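Local coordinates for transcription antitermination protein NusB (Thermotoga maritima, PDB 1TZV), which probably takes part in transcription antitermination of ribosomal RNA operons by binding the boxA antiterminator sequence in RNA, at residues Tyr90-Glu95 and Arg129-His134. Sequence-based numbering, arbitrary orientation.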
loop_
_atom_site.group_PDB
_atom_site.type_symbol
_atom_site.label_atom_id
_atom_site.label_comp_id
_atom_site.label_asym_id
_atom_site.label_seq_id
_atom_site.Cartn_x
_atom_site.Cartn_y
_atom_site.Cartn_z
ATOM N N TYR A 90 -1.150 4.336 -3.733
ATOM C CA TYR A 90 -2.504 4.761 -3.448
ATOM C C TYR A 90 -2.472 5.831 -2.358
ATOM O O TYR A 90 -3.099 6.889 -2.478
ATOM C CB TYR A 90 -3.346 3.574 -2.951
ATOM C CG TYR A 90 -4.626 4.044 -2.293
ATOM C CD1 TYR A 90 -5.709 4.508 -3.067
ATOM C CD2 TYR A 90 -4.700 4.185 -0.907
ATOM C CE1 TYR A 90 -6.813 5.115 -2.462
ATOM C CE2 TYR A 90 -5.804 4.795 -0.296
ATOM C CZ TYR A 90 -6.843 5.257 -1.087
ATOM O OH TYR A 90 -7.904 5.918 -0.499
ATOM N N GLU A 91 -1.755 5.564 -1.273
ATOM C CA GLU A 91 -1.699 6.500 -0.168
ATOM C C GLU A 91 -1.077 7.834 -0.594
ATOM O O GLU A 91 -1.594 8.913 -0.240
ATOM C CB GLU A 91 -0.930 5.875 1.004
ATOM C CG GLU A 91 -1.027 6.686 2.269
ATOM C CD GLU A 91 -0.363 5.980 3.429
ATOM O OE1 GLU A 91 0.842 6.222 3.657
ATOM O OE2 GLU A 91 -1.028 5.180 4.099
ATOM N N LEU A 92 0.013 7.770 -1.337
ATOM C CA LEU A 92 0.690 8.965 -1.852
ATOM C C LEU A 92 -0.271 9.848 -2.673
ATOM O O LEU A 92 -0.364 11.076 -2.474
ATOM C CB LEU A 92 1.821 8.534 -2.777
ATOM C CG LEU A 92 3.287 8.922 -2.719
ATOM C CD1 LEU A 92 4.149 7.664 -2.800
ATOM C CD2 LEU A 92 3.595 9.829 -3.895
ATOM N N LEU A 93 -0.993 9.233 -3.598
ATOM C CA LEU A 93 -1.880 9.978 -4.482
ATOM C C LEU A 93 -3.205 10.425 -3.909
ATOM O O LEU A 93 -3.670 11.534 -4.214
ATOM C CB LEU A 93 -2.191 9.138 -5.722
ATOM C CG LEU A 93 -1.043 8.748 -6.640
ATOM C CD1 LEU A 93 -1.550 7.718 -7.647
ATOM C CD2 LEU A 93 -0.506 9.994 -7.332
ATOM N N PHE A 94 -3.809 9.592 -3.070
ATOM C CA PHE A 94 -5.163 9.832 -2.598
ATOM C C PHE A 94 -5.444 10.174 -1.163
ATOM O O PHE A 94 -6.528 10.682 -0.847
ATOM C CB PHE A 94 -6.012 8.615 -2.976
ATOM C CG PHE A 94 -6.078 8.367 -4.452
ATOM C CD1 PHE A 94 -6.880 9.162 -5.258
ATOM C CD2 PHE A 94 -5.311 7.371 -5.051
ATOM C CE1 PHE A 94 -6.920 8.967 -6.640
ATOM C CE2 PHE A 94 -5.343 7.167 -6.428
ATOM C CZ PHE A 94 -6.149 7.972 -7.228
ATOM N N GLU A 95 -4.512 9.874 -0.278
ATOM C CA GLU A 95 -4.739 10.163 1.116
ATOM C C GLU A 95 -4.009 11.455 1.426
ATOM O O GLU A 95 -2.828 11.469 1.756
ATOM C CB GLU A 95 -4.260 8.986 1.971
ATOM C CG GLU A 95 -5.101 7.728 1.707
ATOM C CD GLU A 95 -6.525 7.845 2.239
ATOM O OE1 GLU A 95 -7.441 7.195 1.708
ATOM O OE2 GLU A 95 -6.728 8.590 3.221
ATOM N N ARG A 129 11.143 7.988 -6.214
ATOM C CA ARG A 129 10.978 8.451 -7.584
ATOM C C ARG A 129 9.515 8.772 -7.896
ATOM O O ARG A 129 9.206 9.798 -8.513
ATOM C CB ARG A 129 11.556 7.412 -8.561
ATOM C CG ARG A 129 13.092 7.338 -8.527
ATOM C CD ARG A 129 13.643 6.028 -9.116
ATOM N NE ARG A 129 13.347 5.886 -10.538
ATOM C CZ ARG A 129 13.203 4.727 -11.181
ATOM N NH1 ARG A 129 12.934 4.725 -12.478
ATOM N NH2 ARG A 129 13.296 3.569 -10.533
ATOM N N ILE A 130 8.591 7.917 -7.476
ATOM C CA ILE A 130 7.181 8.189 -7.724
ATOM C C ILE A 130 6.747 9.456 -6.983
ATOM O O ILE A 130 6.035 10.298 -7.547
ATOM C CB ILE A 130 6.282 7.013 -7.262
ATOM C CG1 ILE A 130 6.521 5.799 -8.163
ATOM C CG2 ILE A 130 4.808 7.424 -7.271
ATOM C CD1 ILE A 130 5.881 4.511 -7.632
ATOM N N ALA A 131 7.180 9.595 -5.737
ATOM C CA ALA A 131 6.796 10.751 -4.926
ATOM C C ALA A 131 7.330 12.068 -5.469
ATOM O O ALA A 131 6.609 13.078 -5.493
ATOM C CB ALA A 131 7.265 10.560 -3.486
ATOM N N LYS A 132 8.568 12.070 -5.940
ATOM C CA LYS A 132 9.126 13.333 -6.407
ATOM C C LYS A 132 8.480 13.806 -7.696
ATOM O O LYS A 132 8.571 14.996 -8.042
ATOM C CB LYS A 132 10.642 13.238 -6.552
ATOM C CG LYS A 132 11.136 12.414 -7.701
ATOM C CD LYS A 132 12.661 12.424 -7.713
ATOM C CE LYS A 132 13.231 12.098 -6.338
ATOM N N GLU A 133 7.792 12.910 -8.401
ATOM C CA GLU A 133 7.145 13.295 -9.648
ATOM C C GLU A 133 5.624 13.304 -9.554
ATOM O O GLU A 133 4.963 13.872 -10.429
ATOM C CB GLU A 133 7.578 12.360 -10.786
ATOM C CG GLU A 133 9.074 12.399 -11.025
ATOM C CD GLU A 133 9.513 11.562 -12.205
ATOM O OE1 GLU A 133 8.722 10.730 -12.687
ATOM O OE2 GLU A 133 10.671 11.735 -12.645
ATOM N N HIS A 134 5.075 12.738 -8.481
ATOM C CA HIS A 134 3.627 12.627 -8.338
ATOM C C HIS A 134 2.982 12.993 -7.039
ATOM O O HIS A 134 1.757 12.914 -6.918
ATOM C CB HIS A 134 3.205 11.212 -8.723
ATOM C CG HIS A 134 3.451 10.915 -10.159
ATOM N ND1 HIS A 134 4.602 10.308 -10.615
ATOM C CD2 HIS A 134 2.730 11.228 -11.263
ATOM C CE1 HIS A 134 4.580 10.264 -11.936
ATOM N NE2 HIS A 134 3.457 10.817 -12.353
#
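Leu92 and Leu93 meet Ile130, Ala131 and His134 where the C-terminal turns of helices 79-94 and 117-134 run nearly parallel, the axes of the short segments 10.7 Å apart at an angle of 11°. Leu92 buries more surface here than any other residue: its CB points at the other helix and its CD2 methyl presses on the backbone of Ala131, 3.5 Å from Ala131 CA, tighter than usual for two carbons. The same methyl lies 3.8 Å from Ala131 CB and 4.3 Å from Ile130 CG2, so a single branch of the leucine serves both residues. Both leucine torsions are far from staggered (chi1 -126°, chi2 130°), which sets this methyl against Ala131. At the next residue, the side chains of Leu93 and His134 run alongside each other in the same direction. Leu93 CD2 reaches the carbonyl, 3.7 Å from His134 O, and touches the beta carbon rather than the imidazole, 4.1 Å from His134 CB. The ring turns back along its own helix, where ND1 makes a weak, bent bond to Ile130 O (3.4 Å), with that oxygen at the ring edge and in its plane. Met60 and Leu64 of helix 58-66 touch Leu93 and His134, respectively, while Ile100 and Ile104 of helix 100-114 pack on Ala131. NZ of Lys139, in the C-terminal tail, hydrogen-bonds the carbonyl oxygens of Leu92 and Glu95. No hydrogen bond joins the two helix ends directly; within this all-helical NusB fold they meet across these segments through methyl-to-backbone and methyl-to-methyl contact, with the small Ala131 admitting Leu92 close to the main chain.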